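Local coordinates for E3 ubiquitin-protein ligase HERC2 (Homo sapiens, PDB 4L1M) that probably transfers ubiquitin to target proteins as a HECT-type E3 ligase, and is represented here by its first RCC1-like domain, a seven-bladed beta-propeller, at residues I67-R70 / V74-Q77; V98-H103 / Y109-A114; E254-L259 / Y281-G286. All blocks are in the same frame, centred on the assembly; numbering follows the deposited sequence. Where two conformers were deposited one is given.

Interaction 1. Residues I67-R70 / V74-Q77; sequences ILSR and VYTQ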
loop_
_atom_site.group_PDB
_atom_site.type_symbol
_atom_site.label_atom_id
_atom_site.label_comp_id
_atom_site.label_asym_id
_atom_site.label_seq_id
_atom_site.Cartn_x
_atom_site.Cartn_y
_atom_site.Cartn_z
ATOM N N ILE A 67 -1.534 4.395 12.741
ATOM C CA ILE A 67 -1.328 3.107 13.396
ATOM C C ILE A 67 -2.668 2.589 13.866
ATOM O O ILE A 67 -3.406 3.320 14.520
ATOM C CB ILE A 67 -0.424 3.251 14.621
ATOM C CG1 ILE A 67 0.854 4.024 14.286
ATOM C CG2 ILE A 67 -0.065 1.901 15.174
ATOM C CD1 ILE A 67 0.828 5.487 14.708
ATOM N N LEU A 68 -2.986 1.339 13.543
ATOM C CA LEU A 68 -4.211 0.704 14.024
ATOM C C LEU A 68 -3.849 -0.186 15.207
ATOM O O LEU A 68 -2.927 -0.997 15.090
ATOM C CB LEU A 68 -4.825 -0.146 12.925
ATOM C CG LEU A 68 -6.102 -0.909 13.298
ATOM C CD1 LEU A 68 -7.180 0.083 13.675
ATOM C CD2 LEU A 68 -6.574 -1.823 12.170
ATOM N N SER A 69 -4.588 -0.048 16.313
ATOM C CA SER A 69 -4.326 -0.808 17.540
ATOM C C SER A 69 -5.208 -2.031 17.627
ATOM O O SER A 69 -6.288 -2.084 17.013
ATOM C CB SER A 69 -4.606 0.025 18.785
ATOM O OG SER A 69 -4.756 1.375 18.464
ATOM N N ARG A 70 -4.750 -3.024 18.393
ATOM C CA ARG A 70 -5.498 -4.267 18.634
ATOM C C ARG A 70 -6.966 -3.975 19.015
ATOM O O ARG A 70 -7.881 -4.692 18.580
ATOM C CB ARG A 70 -4.778 -5.114 19.700
ATOM C CG ARG A 70 -5.111 -4.817 21.142
ATOM C CD ARG A 70 -4.577 -3.501 21.671
ATOM N NE ARG A 70 -5.159 -3.258 23.005
ATOM C CZ ARG A 70 -4.941 -2.177 23.753
ATOM N NH1 ARG A 70 -4.131 -1.211 23.328
ATOM N NH2 ARG A 70 -5.531 -2.073 24.958
ATOM N N VAL A 74 -7.295 4.185 16.191
ATOM C CA VAL A 74 -6.357 4.678 15.208
ATOM C C VAL A 74 -5.555 5.877 15.758
ATOM O O VAL A 74 -6.123 6.818 16.320
ATOM C CB VAL A 74 -7.103 5.107 13.955
ATOM C CG1 VAL A 74 -6.152 5.751 12.948
ATOM C CG2 VAL A 74 -7.779 3.911 13.307
ATOM N N TYR A 75 -4.236 5.830 15.598
ATOM C CA TYR A 75 -3.376 6.881 16.077
ATOM C C TYR A 75 -2.599 7.445 14.940
ATOM O O TYR A 75 -2.400 6.770 13.915
ATOM C CB TYR A 75 -2.408 6.339 17.112
ATOM C CG TYR A 75 -3.100 5.856 18.353
ATOM C CD1 TYR A 75 -3.757 4.637 18.359
ATOM C CD2 TYR A 75 -3.140 6.627 19.504
ATOM C CE1 TYR A 75 -4.415 4.191 19.493
ATOM C CE2 TYR A 75 -3.811 6.187 20.631
ATOM C CZ TYR A 75 -4.442 4.964 20.615
ATOM O OH TYR A 75 -5.097 4.469 21.719
ATOM N N THR A 76 -2.140 8.682 15.105
ATOM C CA THR A 76 -1.353 9.322 14.068
ATOM C C THR A 76 -0.063 9.878 14.647
ATOM O O THR A 76 -0.041 10.366 15.783
ATOM C CB THR A 76 -2.174 10.424 13.325
ATOM O OG1 THR A 76 -1.403 10.957 12.244
ATOM C CG2 THR A 76 -2.597 11.577 14.260
ATOM N N GLN A 77 0.998 9.813 13.856
ATOM C CA GLN A 77 2.301 10.315 14.237
ATOM C C GLN A 77 3.005 10.884 12.996
ATOM O O GLN A 77 2.985 10.265 11.929
ATOM C CB GLN A 77 3.125 9.167 14.795
ATOM C CG GLN A 77 4.580 9.487 15.114
ATOM C CD GLN A 77 4.752 10.346 16.343
ATOM O OE1 GLN A 77 4.057 10.190 17.332
ATOM N NE2 GLN A 77 5.709 11.253 16.296
#
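I67 and Y75 form an antiparallel hydrogen-bonded pair, joined in both directions. I67 N donates to Y75 O at 2.8 Å, and Y75 N returns a bond to I67 O at 2.9 Å. The next pair, L68 with V74, is non-hydrogen-bonded; there V74 CA comes within 3.3 Å of I67 O in a CA-H...O contact. The strand axes run at 149° to each other, well short of exactly antiparallel.

The I67 side chain can be followed outward. Its CB is 4.1 Å from Y75 O. CG1 lies anti to the carbonyl carbon (chi1 -50°), and this carries the longer branch over the opposite strand. At the tip, CD1 packs 3.6 Å from Y75 O and 4.1 Å from Y75 CB, and also reaches Q77 CB. The methyl therefore rests on the backbone and first side-chain carbons of its partner strand, on the face that I67 and Y75 share. I67 also touches V55 of the preceding strand.

On the other face, the L68 and V74 side chains cross obliquely, with L68 CD1 3.9 Å from V74 CG2. Both lean on I97 and I100 of strand 97-101. The polar end of Q77 turns to A85 and T83. Strands 64-69 and 74-78, consecutive, antiparallel and joined by a short loop, form a beta hairpin: the two middle strands of a four-stranded blade of the RCC1 beta-propeller.

Interaction 2. Residues V98-H103 / Y109-A114; sequences VKIAAH and YLALAA. With SO4 (sulfate ion), chain G.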
loop_
_atom_site.group_PDB
_atom_site.type_symbol
_atom_site.label_atom_id
_atom_site.label_comp_id
_atom_site.label_asym_id
_atom_site.label_seq_id
_atom_site.Cartn_x
_atom_site.Cartn_y
_atom_site.Cartn_z
ATOM N N VAL A 98 -11.027 -1.871 11.629
ATOM C CA VAL A 98 -10.296 -3.083 11.287
ATOM C C VAL A 98 -9.323 -2.915 10.127
ATOM O O VAL A 98 -8.506 -3.803 9.890
ATOM C CB VAL A 98 -11.242 -4.235 10.933
ATOM C CG1 VAL A 98 -12.152 -4.554 12.112
ATOM C CG2 VAL A 98 -12.048 -3.920 9.673
ATOM N N LYS A 99 -9.407 -1.802 9.392
ATOM C CA LYS A 99 -8.413 -1.509 8.360
ATOM C C LYS A 99 -8.189 -0.029 8.233
ATOM O O LYS A 99 -9.085 0.771 8.493
ATOM C CB LYS A 99 -8.811 -2.100 6.994
ATOM C CG LYS A 99 -8.684 -3.602 6.933
ATOM C CD LYS A 99 -8.558 -4.122 5.526
ATOM C CE LYS A 99 -8.757 -5.638 5.525
ATOM N NZ LYS A 99 -8.768 -6.172 4.133
ATOM N N ILE A 100 -6.967 0.316 7.834
ATOM C CA ILE A 100 -6.611 1.667 7.514
ATOM C C ILE A 100 -5.860 1.688 6.201
ATOM O O ILE A 100 -5.304 0.702 5.776
ATOM C CB ILE A 100 -5.728 2.300 8.614
ATOM C CG1 ILE A 100 -4.566 1.367 8.982
ATOM C CG2 ILE A 100 -6.572 2.641 9.812
ATOM C CD1 ILE A 100 -3.615 1.916 10.036
ATOM N N ALA A 101 -5.826 2.844 5.565
ATOM C CA ALA A 101 -5.081 2.982 4.341
ATOM C C ALA A 101 -4.629 4.409 4.146
ATOM O O ALA A 101 -5.232 5.357 4.655
ATOM C CB ALA A 101 -5.933 2.545 3.163
ATOM N N ALA A 102 -3.564 4.528 3.377
ATOM C CA ALA A 102 -2.985 5.776 3.002
ATOM C C ALA A 102 -1.909 5.403 2.015
ATOM O O ALA A 102 -1.574 4.259 1.911
ATOM C CB ALA A 102 -2.384 6.487 4.198
ATOM N N HIS A 103 -1.353 6.378 1.308
ATOM C CA HIS A 103 -0.362 6.114 0.283
ATOM C C HIS A 103 0.877 6.891 0.616
ATOM O O HIS A 103 0.783 8.019 1.086
ATOM C CB HIS A 103 -0.897 6.580 -1.059
ATOM C CG HIS A 103 -0.024 6.216 -2.195
ATOM N ND1 HIS A 103 1.000 7.027 -2.622
ATOM C CD2 HIS A 103 0.005 5.119 -2.983
ATOM C CE1 HIS A 103 1.634 6.441 -3.619
ATOM N NE2 HIS A 103 1.035 5.291 -3.869
ATOM N N TYR A 109 -6.527 9.796 4.032
ATOM C CA TYR A 109 -6.569 8.562 4.788
ATOM C C TYR A 109 -7.940 7.945 4.624
ATOM O O TYR A 109 -8.929 8.672 4.483
ATOM C CB TYR A 109 -6.287 8.869 6.258
ATOM C CG TYR A 109 -5.145 9.841 6.401
ATOM C CD1 TYR A 109 -3.835 9.405 6.450
ATOM C CD2 TYR A 109 -5.382 11.204 6.403
ATOM C CE1 TYR A 109 -2.782 10.295 6.542
ATOM C CE2 TYR A 109 -4.349 12.107 6.486
ATOM C CZ TYR A 109 -3.042 11.654 6.558
ATOM O OH TYR A 109 -2.013 12.587 6.628
ATOM N N LEU A 110 -7.988 6.615 4.641
ATOM C CA LEU A 110 -9.230 5.867 4.786
ATOM C C LEU A 110 -9.176 4.938 6.003
ATOM O O LEU A 110 -8.121 4.411 6.353
ATOM C CB LEU A 110 -9.456 4.993 3.568
ATOM C CG LEU A 110 -9.561 5.688 2.237
ATOM C CD1 LEU A 110 -9.838 4.637 1.173
ATOM C CD2 LEU A 110 -10.666 6.719 2.223
ATOM N N ALA A 111 -10.335 4.721 6.608
ATOM C CA ALA A 111 -10.462 3.780 7.678
ATOM C C ALA A 111 -11.738 2.982 7.505
ATOM O O ALA A 111 -12.760 3.533 7.107
ATOM C CB ALA A 111 -10.468 4.509 9.001
ATOM N N LEU A 112 -11.680 1.688 7.838
ATOM C CA LEU A 112 -12.794 0.763 7.630
ATOM C C LEU A 112 -13.210 0.130 8.949
ATOM O O LEU A 112 -12.397 -0.462 9.634
ATOM C CB LEU A 112 -12.382 -0.353 6.658
ATOM C CG LEU A 112 -13.402 -1.483 6.438
ATOM C CD1 LEU A 112 -14.734 -0.938 5.951
ATOM C CD2 LEU A 112 -12.896 -2.493 5.437
ATOM N N ALA A 113 -14.494 0.241 9.266
ATOM C CA ALA A 113 -15.068 -0.318 10.488
ATOM C C ALA A 113 -15.498 -1.771 10.297
ATOM O O ALA A 113 -15.797 -2.210 9.186
ATOM C CB ALA A 113 -16.261 0.521 10.939
ATOM N N ALA A 114 -15.529 -2.505 11.397
ATOM C CA ALA A 114 -15.992 -3.883 11.401
ATOM C C ALA A 114 -17.399 -3.982 10.819
ATOM O O ALA A 114 -17.710 -4.916 10.074
ATOM C CB ALA A 114 -15.985 -4.424 12.823
HETATM S S SO4 G . -0.403 15.871 6.047
HETATM O O1 SO4 G . -0.031 16.090 7.465
HETATM O O2 SO4 G . -0.012 17.074 5.260
HETATM O O3 SO4 G . 0.312 14.665 5.535
HETATM O O4 SO4 G . -1.871 15.619 5.930
#
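K99 and L112 are hydrogen-bonded partners at one end of a nearly exact antiparallel pairing, with 171° between the strand axes. Among the backbone bonds, L112 N gives to K99 O at 2.8 Å, while A101 and L110 exchange two further bonds, A101 N to L110 O at 2.9 Å and L110 N to A101 O at 3.0 Å. L112 O accepts twice. V98 N reaches it at 2.8 Å, almost straight in line with the carbonyl (167° at the oxygen), and K99 N at a longer 3.3 Å, in the carbonyl plane and on a lone pair. Two successive residues thus face one, the geometry of a classic beta bulge.

CA-H...O contacts complete the ladder: the CA atoms of I100, A111 and Y109 approach the carbonyls of L110, K99 and A101 respectively.

Apolar packing differs between the faces. On one, K99 CB meets L112 CB at 4.0 Å, and A101 lies beside L110; the extended K99 chain carries NZ away to V156 O. On the other, I100 CG2 approaches A111 CB. From within the bulge, V98 CG1 touches A114 CB at 3.9 Å.

Polar contact with the bound sulfate comes from Y109, whose OH donates to O4 at 3.1 Å with that oxygen near the ring plane. R64 NE grips the same ion, probably a crystallisation component. The Y109 ring also meets W121, and A102 CB approaches its CD1. The whole is a bulged beta hairpin, forming the first two strands of a blade in the RCC1-type propeller.

Interaction 3. Residues E254-L259 / Y281-G286; sequences EKLQDL and YSWGKG. With SO4 (sulfate ion), chain F.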
loop_
_atom_site.group_PDB
_atom_site.type_symbol
_atom_site.label_atom_id
_atom_site.label_comp_id
_atom_site.label_asym_id
_atom_site.label_seq_id
_atom_site.Cartn_x
_atom_site.Cartn_y
_atom_site.Cartn_z
ATOM N N GLU A 254 -1.082 -10.125 -19.505
ATOM C CA GLU A 254 -0.973 -11.418 -20.144
ATOM C C GLU A 254 0.253 -12.233 -19.675
ATOM O O GLU A 254 0.183 -13.455 -19.570
ATOM C CB GLU A 254 -0.948 -11.258 -21.701
ATOM C CG GLU A 254 -2.152 -10.564 -22.417
ATOM C CD GLU A 254 -2.082 -9.001 -22.626
ATOM O OE1 GLU A 254 -0.968 -8.424 -22.725
ATOM O OE2 GLU A 254 -3.159 -8.331 -22.728
ATOM N N LYS A 255 1.340 -11.575 -19.308
ATOM C CA LYS A 255 2.528 -12.306 -18.791
ATOM C C LYS A 255 2.326 -12.957 -17.432
ATOM O O LYS A 255 3.056 -13.881 -17.092
ATOM C CB LYS A 255 3.733 -11.393 -18.687
ATOM C CG LYS A 255 4.142 -10.795 -20.015
ATOM C CD LYS A 255 4.782 -11.805 -20.934
ATOM C CE LYS A 255 5.063 -11.175 -22.290
ATOM N NZ LYS A 255 5.682 -12.184 -23.175
ATOM N N LEU A 256 1.355 -12.479 -16.655
ATOM C CA LEU A 256 1.050 -13.040 -15.339
ATOM C C LEU A 256 -0.091 -14.063 -15.382
ATOM O O LEU A 256 -0.433 -14.662 -14.335
ATOM C CB LEU A 256 0.640 -11.945 -14.361
ATOM C CG LEU A 256 1.692 -10.920 -14.023
ATOM C CD1 LEU A 256 1.083 -9.903 -13.071
ATOM C CD2 LEU A 256 2.940 -11.514 -13.402
ATOM N N GLN A 257 -0.638 -14.294 -16.575
ATOM C CA GLN A 257 -1.991 -14.832 -16.717
ATOM C C GLN A 257 -2.078 -16.312 -16.419
ATOM O O GLN A 257 -3.161 -16.859 -16.392
ATOM C CB GLN A 257 -2.550 -14.538 -18.135
ATOM C CG GLN A 257 -2.138 -15.583 -19.174
ATOM C CD GLN A 257 -2.252 -15.136 -20.658
ATOM O OE1 GLN A 257 -2.971 -14.182 -21.018
ATOM N NE2 GLN A 257 -1.517 -15.838 -21.521
ATOM N N ASP A 258 -0.934 -16.955 -16.229
ATOM C CA ASP A 258 -0.903 -18.327 -15.741
ATOM C C ASP A 258 -0.413 -18.557 -14.280
ATOM O O ASP A 258 -0.267 -19.715 -13.821
ATOM C CB ASP A 258 -0.018 -19.144 -16.680
ATOM C CG ASP A 258 1.359 -18.532 -16.856
ATOM O OD1 ASP A 258 1.492 -17.269 -16.811
ATOM O OD2 ASP A 258 2.309 -19.331 -17.019
ATOM N N LEU A 259 -0.202 -17.489 -13.538
ATOM C CA LEU A 259 0.389 -17.605 -12.227
ATOM C C LEU A 259 -0.824 -17.335 -11.318
ATOM O O LEU A 259 -1.813 -16.693 -11.737
ATOM C CB LEU A 259 1.533 -16.582 -12.052
ATOM C CG LEU A 259 2.434 -16.594 -13.269
ATOM C CD1 LEU A 259 3.346 -15.379 -13.291
ATOM C CD2 LEU A 259 3.242 -17.891 -13.353
ATOM N N TYR A 281 7.100 -10.491 -8.579
ATOM C CA TYR A 281 7.446 -9.913 -9.859
ATOM C C TYR A 281 7.423 -8.435 -9.703
ATOM O O TYR A 281 6.533 -7.888 -9.062
ATOM C CB TYR A 281 6.467 -10.351 -10.943
ATOM C CG TYR A 281 6.555 -11.829 -11.284
ATOM C CD1 TYR A 281 6.080 -12.794 -10.393
ATOM C CD2 TYR A 281 7.097 -12.266 -12.503
ATOM C CE1 TYR A 281 6.144 -14.137 -10.687
ATOM C CE2 TYR A 281 7.168 -13.618 -12.803
ATOM C CZ TYR A 281 6.698 -14.549 -11.892
ATOM O OH TYR A 281 6.756 -15.884 -12.158
ATOM N N SER A 282 8.400 -7.763 -10.293
ATOM C CA SER A 282 8.393 -6.289 -10.320
ATOM C C SER A 282 8.641 -5.804 -11.734
ATOM O O SER A 282 9.344 -6.450 -12.521
ATOM C CB SER A 282 9.447 -5.715 -9.374
ATOM O OG SER A 282 10.755 -6.058 -9.800
ATOM N N TRP A 283 8.038 -4.669 -12.052
ATOM C CA TRP A 283 8.210 -4.040 -13.353
ATOM C C TRP A 283 7.844 -2.564 -13.254
ATOM O O TRP A 283 7.279 -2.115 -12.238
ATOM C CB TRP A 283 7.381 -4.762 -14.391
ATOM C CG TRP A 283 5.920 -4.649 -14.200
ATOM C CD1 TRP A 283 5.088 -3.814 -14.866
ATOM C CD2 TRP A 283 5.086 -5.453 -13.347
ATOM N NE1 TRP A 283 3.785 -4.013 -14.471
ATOM C CE2 TRP A 283 3.756 -5.007 -13.528
ATOM C CE3 TRP A 283 5.326 -6.482 -12.440
ATOM C CZ2 TRP A 283 2.672 -5.551 -12.817
ATOM C CZ3 TRP A 283 4.241 -7.011 -11.723
ATOM C CH2 TRP A 283 2.937 -6.542 -11.926
ATOM N N GLY A 284 8.230 -1.794 -14.279
ATOM C CA GLY A 284 8.091 -0.335 -14.269
ATOM C C GLY A 284 9.420 0.407 -14.287
ATOM O O GLY A 284 10.390 -0.065 -14.879
ATOM N N LYS A 285 9.458 1.577 -13.655
ATOM C CA LYS A 285 10.630 2.448 -13.698
ATOM C C LYS A 285 11.804 1.867 -12.900
ATOM O O LYS A 285 11.609 1.330 -11.792
ATOM C CB LYS A 285 10.258 3.787 -13.108
ATOM C CG LYS A 285 11.264 4.909 -13.305
ATOM C CD LYS A 285 10.692 6.226 -12.814
ATOM C CE LYS A 285 11.688 7.355 -13.038
ATOM N NZ LYS A 285 11.264 8.645 -12.417
ATOM N N GLY A 286 13.007 2.002 -13.444
ATOM C CA GLY A 286 14.174 1.315 -12.942
ATOM C C GLY A 286 15.113 2.173 -12.113
ATOM O O GLY A 286 16.011 1.649 -11.465
HETATM S S SO4 F . 10.481 9.241 -8.950
HETATM O O1 SO4 F . 10.295 8.754 -7.582
HETATM O O2 SO4 F . 10.373 10.721 -8.916
HETATM O O3 SO4 F . 11.798 8.874 -9.515
HETATM O O4 SO4 F . 9.451 8.596 -9.796
#
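L256 and Y281 have the nearest CA atoms of the two segments, yet these are 9.0 Å apart, so the contact is made by side chains. Residues 254-256 form a short 3-10 segment, and a type I beta turn follows from L256 to L259, closed by L259 N to L256 O at 2.9 Å. The other segment lies on strand 280-284 and runs on past its end. The turn brings both leucines to Y281, and L256 to W283 as well.

L256 divides its two methyls between them. CD2 sits over one face of the Y281 ring, 4.2 Å above the plane and displaced toward the rim. CD1 approaches W283 CH2 at 4.0 Å, the two side chains arriving from opposite directions. CG of L256 is anti to the carbonyl carbon (chi1 -64°), which sends the fork toward the strand. L259 meets Y281 nearly at right angles, its CD1 3.7 Å from CZ and 3.6 Å from OH.

Farther along, K285 extends to a sulfate, probably from the crystallisation liquor, with NZ donating to O3 at 3.0 Å; S268 and R290 also bind this ion.

No helix adjoins the contact. Segment 254-259 is the connection from strand 250-252, last of one blade, to strand 261-267, first of the next. L256 also packs on A273 of strand 270-275 and P302 of strand 302-304, the two neighbours that flank strand 280-284 in its sheet.

How the interactions relate
Interactions 1 and 2 are both buried hairpins held by backbone hydrogen bonds, each within its own blade, and they touch. V74 CG2 lies 3.9 Å from I100 CG2, and L68 N 3.6 Å from I100 CD1, so the face with L68 and V74 packs against the face with I100, joining successive blades. Separately, L68 CD2 meets the edge-strand backbone, 3.6 Å from V98 O. Interaction 3 is different in kind: a partly buried contact of leucines with aromatics, carrying no backbone pairing, between an interblade connection and a blade strand. It lies across the centre of the chain, its centre about 33 Å from that of interaction 1 and 27 Å from that of interaction 2. Sulfates accompany interactions 2 and 3.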